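Local coordinates for resiniferatoxin-binding, phosphotriesterase-related protein (Rhodobacter sphaeroides 2.4.1, PDB 3K2G), which binds two zinc ions in the active site of a TIM barrel and probably hydrolyses phosphoric diesters, at residues H238-H243 with E260-G265; P278-V283 with K324-R329. All blocks are in the same frame, centred on the assembly; numbering follows the deposited sequence.

Contact 1 of 2, residues H238-H243 with E260-G265. With ZN (zinc ion), chain J.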
loop_
_atom_site.group_PDB
_atom_site.type_symbol
_atom_site.label_atom_id
_atom_site.label_comp_id
_atom_site.label_asym_id
_atom_site.label_seq_id
_atom_site.Cartn_x
_atom_site.Cartn_y
_atom_site.Cartn_z
ATOM N N HIS B 238 4.452 -22.977 8.047
ATOM C CA HIS B 238 4.459 -22.383 6.712
ATOM C C HIS B 238 3.747 -21.045 6.575
ATOM O O HIS B 238 2.905 -20.855 5.696
ATOM C CB HIS B 238 3.880 -23.402 5.732
ATOM C CG HIS B 238 4.395 -24.791 5.954
ATOM N ND1 HIS B 238 5.718 -25.051 6.242
ATOM C CD2 HIS B 238 3.767 -25.993 5.944
ATOM C CE1 HIS B 238 5.883 -26.354 6.401
ATOM N NE2 HIS B 238 4.715 -26.947 6.226
HETATM N N MSE B 239 4.110 -20.105 7.432
HETATM C CA MSE B 239 3.500 -18.784 7.384
HETATM C C MSE B 239 4.105 -17.893 6.302
HETATM O O MSE B 239 3.470 -16.942 5.856
HETATM C CB MSE B 239 3.635 -18.108 8.742
HETATM C CG MSE B 239 2.834 -18.814 9.837
HETATM SE SE MSE B 239 0.958 -19.029 9.384
HETATM C CE MSE B 239 0.507 -17.149 9.257
ATOM N N ASN B 240 5.326 -18.216 5.875
ATOM C CA ASN B 240 6.040 -17.433 4.865
ATOM C C ASN B 240 5.218 -16.910 3.685
ATOM O O ASN B 240 5.273 -15.726 3.374
ATOM C CB ASN B 240 7.231 -18.225 4.313
ATOM C CG ASN B 240 8.244 -18.581 5.382
ATOM O OD1 ASN B 240 9.392 -18.127 5.348
ATOM N ND2 ASN B 240 7.827 -19.398 6.337
ATOM N N PRO B 241 4.453 -17.785 3.010
ATOM C CA PRO B 241 3.643 -17.368 1.859
ATOM C C PRO B 241 2.558 -16.323 2.105
ATOM O O PRO B 241 2.088 -15.696 1.158
ATOM C CB PRO B 241 3.052 -18.685 1.352
ATOM C CG PRO B 241 4.073 -19.710 1.779
ATOM C CD PRO B 241 4.394 -19.249 3.177
ATOM N N SER B 242 2.145 -16.143 3.357
ATOM C CA SER B 242 1.106 -15.163 3.657
ATOM C C SER B 242 1.678 -13.875 4.237
ATOM O O SER B 242 0.973 -13.103 4.889
ATOM C CB SER B 242 0.055 -15.763 4.608
ATOM O OG SER B 242 0.627 -16.233 5.819
ATOM N N HIS B 243 2.962 -13.640 3.973
ATOM C CA HIS B 243 3.658 -12.447 4.448
ATOM C C HIS B 243 2.985 -11.145 4.015
ATOM O O HIS B 243 3.124 -10.123 4.683
ATOM C CB HIS B 243 5.092 -12.439 3.922
ATOM C CG HIS B 243 5.189 -12.198 2.447
ATOM N ND1 HIS B 243 5.210 -10.933 1.899
ATOM C CD2 HIS B 243 5.248 -13.061 1.404
ATOM C CE1 HIS B 243 5.280 -11.027 0.582
ATOM N NE2 HIS B 243 5.304 -12.308 0.256
ATOM N N GLU B 260 4.893 -19.820 12.506
ATOM C CA GLU B 260 6.177 -20.373 12.119
ATOM C C GLU B 260 6.620 -20.070 10.695
ATOM O O GLU B 260 6.030 -20.549 9.728
ATOM C CB GLU B 260 6.168 -21.887 12.348
ATOM C CG GLU B 260 7.526 -22.538 12.192
ATOM C CD GLU B 260 7.517 -23.994 12.624
ATOM O OE1 GLU B 260 7.050 -24.861 11.852
ATOM O OE2 GLU B 260 7.965 -24.265 13.754
ATOM N N PHE B 261 7.657 -19.248 10.576
ATOM C CA PHE B 261 8.232 -18.918 9.278
ATOM C C PHE B 261 9.351 -19.942 9.096
ATOM O O PHE B 261 10.532 -19.646 9.248
ATOM C CB PHE B 261 8.765 -17.485 9.292
ATOM C CG PHE B 261 7.673 -16.451 9.305
ATOM C CD1 PHE B 261 7.146 -15.958 8.115
ATOM C CD2 PHE B 261 7.131 -16.015 10.509
ATOM C CE1 PHE B 261 6.088 -15.049 8.124
ATOM C CE2 PHE B 261 6.074 -15.109 10.530
ATOM C CZ PHE B 261 5.553 -14.622 9.337
ATOM N N ASP B 262 8.932 -21.167 8.796
ATOM C CA ASP B 262 9.826 -22.302 8.607
ATOM C C ASP B 262 10.322 -22.488 7.179
ATOM O O ASP B 262 10.864 -23.539 6.855
ATOM C CB ASP B 262 9.117 -23.586 9.051
ATOM C CG ASP B 262 7.661 -23.636 8.605
ATOM O OD1 ASP B 262 7.384 -23.366 7.415
ATOM O OD2 ASP B 262 6.793 -23.952 9.447
HETATM N N MSE B 263 10.143 -21.488 6.324
HETATM C CA MSE B 263 10.583 -21.625 4.938
HETATM C C MSE B 263 11.717 -20.682 4.565
HETATM O O MSE B 263 11.959 -20.408 3.386
HETATM C CB MSE B 263 9.391 -21.437 4.000
HETATM C CG MSE B 263 8.398 -22.589 4.103
HETATM SE SE MSE B 263 6.609 -22.267 3.457
HETATM C CE MSE B 263 7.039 -21.790 1.614
ATOM N N ILE B 264 12.421 -20.204 5.584
ATOM C CA ILE B 264 13.548 -19.306 5.383
ATOM C C ILE B 264 14.581 -19.939 4.466
ATOM O O ILE B 264 15.071 -21.037 4.740
ATOM C CB ILE B 264 14.262 -18.998 6.702
ATOM C CG1 ILE B 264 13.289 -18.341 7.684
ATOM C CG2 ILE B 264 15.493 -18.141 6.429
ATOM C CD1 ILE B 264 12.677 -17.059 7.183
ATOM N N GLY B 265 14.924 -19.240 3.394
ATOM C CA GLY B 265 15.917 -19.760 2.472
ATOM C C GLY B 265 15.317 -20.505 1.296
ATOM O O GLY B 265 15.990 -20.691 0.276
HETATM ZN ZN ZN J . 4.572 -29.236 6.080
HETATM O O HOH W 1 6.664 -29.494 5.800
HETATM O O HOH W 2 5.157 -29.001 3.756
#
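The carboxylate of D262 takes hold of H238 at two places, its backbone and its ring. D262 OD2 accepts from H238 N at 2.9 Å on its syn side, nearly straight at 166°. D262 OD1 accepts from H238 ND1 at 2.6 Å, with the donor above the carboxylate plane and the ring and carboxylate planes standing 69° apart. This His-carboxylate bond probably helps to set the rotation of the imidazole, and H238 NE2 binds the zinc ion at 2.3 Å. One residue on, M239 N donates to E260 O at 3.0 Å. H238 and E260 sit at the C-terminal ends of neighbouring parallel strands, 234-236 and 258-261, of the phosphotriesterase TIM barrel, the end at which the binuclear zinc site is built. E177 and H209 are further ligands of the same ion, which makes D262 a second-shell residue of the metal centre; its carboxylate probably renders the imidazole more electron-rich.

Away from the metal the packing is tight, dry and mostly apolar. CB of M239 lies over one face of the F261 ring, 4.0 Å from its centroid and almost on the normal. The selenomethionine chain of M263 is bent at chi3 (58°), which brings M263 CE to within 3.6 Å of P241 CG while SE rests against H238 CB; CB of M263 also packs on the N240 amide. On the metal side, by contrast, two water molecules share the zinc with the protein ligands, water 1 at 2.1 Å from the ion, while the H238 ring meets those of H34 and H209. A bound dithiol lies about 6 Å from the H238 side chain, between nearest atoms.

Contact 2 of 2, residues P278-V283 with K324-R329; sequences PSDDEV and KHFLPR
D281 and R329 form the charged part of this contact between the first turn of helix 280-292 and helix 321-332. R329 NH1 reaches D281 OD1 at 2.9 Å in a salt bridge whose hydrogen bond is weak; the position of OD1 is itself less certain. The oxygen lies at the edge of the guanidinium, but the carboxylate plane is turned 79° against it, so the two groups do not pair side by side. R329 extends with CG anti to the backbone N (chi1 -177°) and bends at chi3, which carries the guanidinium across the start of the facing helix.

A water molecule supplies the second polar link. It accepts from R329 NE at 2.8 Å and donates to D280 OD2 at 2.9 Å, joining two opposite charges that make no direct bond. The other oxygen of D280, OD1, is probably hydrogen-bonded to the backbone N of G265.

Van der Waals contacts fill in around these bonds. The CB of D280 packs against R329 NE at 3.5 Å and also meets F326 CE1, which lies 3.6 Å from D280 O with that oxygen near the ring plane. The apolar pair V283 CG1 and F326 CZ is looser, at 4.2 Å.

Within its own segment, helix 280-292 starts with a capping box: S279 OG accepts from E282 N, and E282 OE1 accepts from S279 N at 2.8 Å.

R329 NH2 continues to Q276 of a second subunit, where H325 also bonds E68, placing this helix pair at a subunit interface. Helix 280-292, between strands 258-261 and 299-301 in the chain, and helix 321-332, after strand 299-301, are neighbouring outer helices of the TIM barrel; on the inner side V283 packs on N240, in the loop between strand 234-236 and helix 246-255.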
loop_
_atom_site.group_PDB
_atom_site.type_symbol
_atom_site.label_atom_id
_atom_site.label_comp_id
_atom_site.label_asym_id
_atom_site.label_seq_id
_atom_site.Cartn_x
_atom_site.Cartn_y
_atom_site.Cartn_z
ATOM N N PRO B 278 8.136 -17.034 -1.211
ATOM C CA PRO B 278 8.527 -15.630 -1.064
ATOM C C PRO B 278 10.009 -15.497 -0.743
ATOM O O PRO B 278 10.652 -16.472 -0.356
ATOM C CB PRO B 278 7.645 -15.154 0.085
ATOM C CG PRO B 278 7.622 -16.357 0.972
ATOM C CD PRO B 278 7.396 -17.497 -0.021
ATOM N N SER B 279 10.537 -14.285 -0.895
ATOM C CA SER B 279 11.949 -14.011 -0.626
ATOM C C SER B 279 12.179 -13.769 0.860
ATOM O O SER B 279 11.256 -13.396 1.580
ATOM C CB SER B 279 12.397 -12.767 -1.382
ATOM O OG SER B 279 11.843 -11.610 -0.787
ATOM N N ASP B 280 13.415 -13.946 1.313
ATOM C CA ASP B 280 13.713 -13.724 2.722
ATOM C C ASP B 280 13.503 -12.268 3.122
ATOM O O ASP B 280 13.197 -11.976 4.280
ATOM C CB ASP B 280 15.136 -14.175 3.047
ATOM C CG ASP B 280 15.265 -15.687 3.079
ATOM O OD1 ASP B 280 14.212 -16.371 3.153
ATOM O OD2 ASP B 280 16.410 -16.191 3.042
ATOM N N ASP B 281 13.665 -11.350 2.171
ATOM C CA ASP B 281 13.447 -9.941 2.477
ATOM C C ASP B 281 11.959 -9.693 2.734
ATOM O O ASP B 281 11.601 -8.969 3.661
ATOM C CB ASP B 281 13.936 -9.039 1.336
ATOM C CG ASP B 281 15.345 -8.505 1.572
ATOM O OD1 ASP B 281 15.867 -8.630 2.702
ATOM O OD2 ASP B 281 15.929 -7.943 0.625
ATOM N N GLU B 282 11.092 -10.297 1.922
ATOM C CA GLU B 282 9.653 -10.124 2.105
ATOM C C GLU B 282 9.233 -10.685 3.461
ATOM O O GLU B 282 8.407 -10.099 4.157
ATOM C CB GLU B 282 8.878 -10.837 0.996
ATOM C CG GLU B 282 9.037 -10.221 -0.388
ATOM C CD GLU B 282 8.369 -11.057 -1.462
ATOM O OE1 GLU B 282 8.761 -12.230 -1.621
ATOM O OE2 GLU B 282 7.454 -10.549 -2.144
ATOM N N VAL B 283 9.808 -11.823 3.831
ATOM C CA VAL B 283 9.494 -12.448 5.106
ATOM C C VAL B 283 10.038 -11.615 6.261
ATOM O O VAL B 283 9.363 -11.436 7.276
ATOM C CB VAL B 283 10.071 -13.875 5.173
ATOM C CG1 VAL B 283 9.979 -14.424 6.592
ATOM C CG2 VAL B 283 9.299 -14.770 4.212
ATOM N N LYS B 324 23.314 -18.354 10.325
ATOM C CA LYS B 324 24.429 -17.654 9.705
ATOM C C LYS B 324 24.051 -16.528 8.750
ATOM O O LYS B 324 24.757 -15.523 8.652
ATOM C CB LYS B 324 25.309 -18.667 8.967
ATOM C CG LYS B 324 26.691 -18.146 8.593
ATOM C CD LYS B 324 27.367 -19.039 7.556
ATOM C CE LYS B 324 27.433 -20.491 7.994
ATOM N NZ LYS B 324 28.094 -21.314 6.943
ATOM N N HIS B 325 22.928 -16.672 8.060
ATOM C CA HIS B 325 22.557 -15.663 7.087
ATOM C C HIS B 325 21.262 -14.896 7.325
ATOM O O HIS B 325 21.219 -13.690 7.096
ATOM C CB HIS B 325 22.563 -16.308 5.701
ATOM C CG HIS B 325 23.900 -16.865 5.311
ATOM N ND1 HIS B 325 24.963 -16.066 4.946
ATOM C CD2 HIS B 325 24.357 -18.139 5.260
ATOM C CE1 HIS B 325 26.014 -16.822 4.684
ATOM N NE2 HIS B 325 25.673 -18.083 4.868
ATOM N N PHE B 326 20.215 -15.562 7.794
ATOM C CA PHE B 326 18.968 -14.847 8.011
ATOM C C PHE B 326 19.006 -13.905 9.218
ATOM O O PHE B 326 18.512 -12.782 9.131
ATOM C CB PHE B 326 17.783 -15.815 8.131
ATOM C CG PHE B 326 16.438 -15.130 8.069
ATOM C CD1 PHE B 326 16.066 -14.387 6.949
ATOM C CD2 PHE B 326 15.548 -15.215 9.137
ATOM C CE1 PHE B 326 14.824 -13.737 6.899
ATOM C CE2 PHE B 326 14.314 -14.573 9.098
ATOM C CZ PHE B 326 13.948 -13.832 7.979
ATOM N N LEU B 327 19.590 -14.337 10.332
ATOM C CA LEU B 327 19.647 -13.466 11.506
ATOM C C LEU B 327 20.289 -12.130 11.107
ATOM O O LEU B 327 19.754 -11.064 11.410
ATOM C CB LEU B 327 20.403 -14.150 12.656
ATOM C CG LEU B 327 19.770 -15.474 13.137
ATOM C CD1 LEU B 327 20.476 -15.964 14.398
ATOM C CD2 LEU B 327 18.282 -15.292 13.415
ATOM N N PRO B 328 21.435 -12.169 10.403
ATOM C CA PRO B 328 22.076 -10.916 9.986
ATOM C C PRO B 328 21.135 -10.067 9.107
ATOM O O PRO B 328 21.163 -8.838 9.164
ATOM C CB PRO B 328 23.308 -11.402 9.225
ATOM C CG PRO B 328 23.658 -12.676 9.946
ATOM C CD PRO B 328 22.309 -13.326 10.130
ATOM N N ARG B 329 20.303 -10.726 8.300
ATOM C CA ARG B 329 19.349 -10.026 7.436
ATOM C C ARG B 329 18.301 -9.325 8.310
ATOM O O ARG B 329 17.927 -8.185 8.047
ATOM C CB ARG B 329 18.658 -11.017 6.489
ATOM C CG ARG B 329 17.680 -10.391 5.494
ATOM C CD ARG B 329 16.959 -11.463 4.676
ATOM N NE ARG B 329 17.868 -12.206 3.802
ATOM C CZ ARG B 329 18.350 -11.745 2.648
ATOM N NH1 ARG B 329 18.012 -10.537 2.211
ATOM N NH2 ARG B 329 19.179 -12.492 1.927
HETATM O O HOH W 3 18.508 -14.816 4.459
#

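Followed from the N terminus, the chain first closes contact 1, where the loop after strand 234-236 meets the end of strand 258-261 and helix 246-255 fills most of the excursion between them. Contact 2 opens only afterwards and spans a longer excursion, through the rest of helix 280-292 and strand 299-301, before helix 321-332 returns. The two therefore stand in series, neither nested nor crossed. Their centres lie about 11 Å apart and they meet directly, with P278 packing on N240 and H243. Together they tie the metal-bearing end of the barrel to its outer helices and the subunit interface.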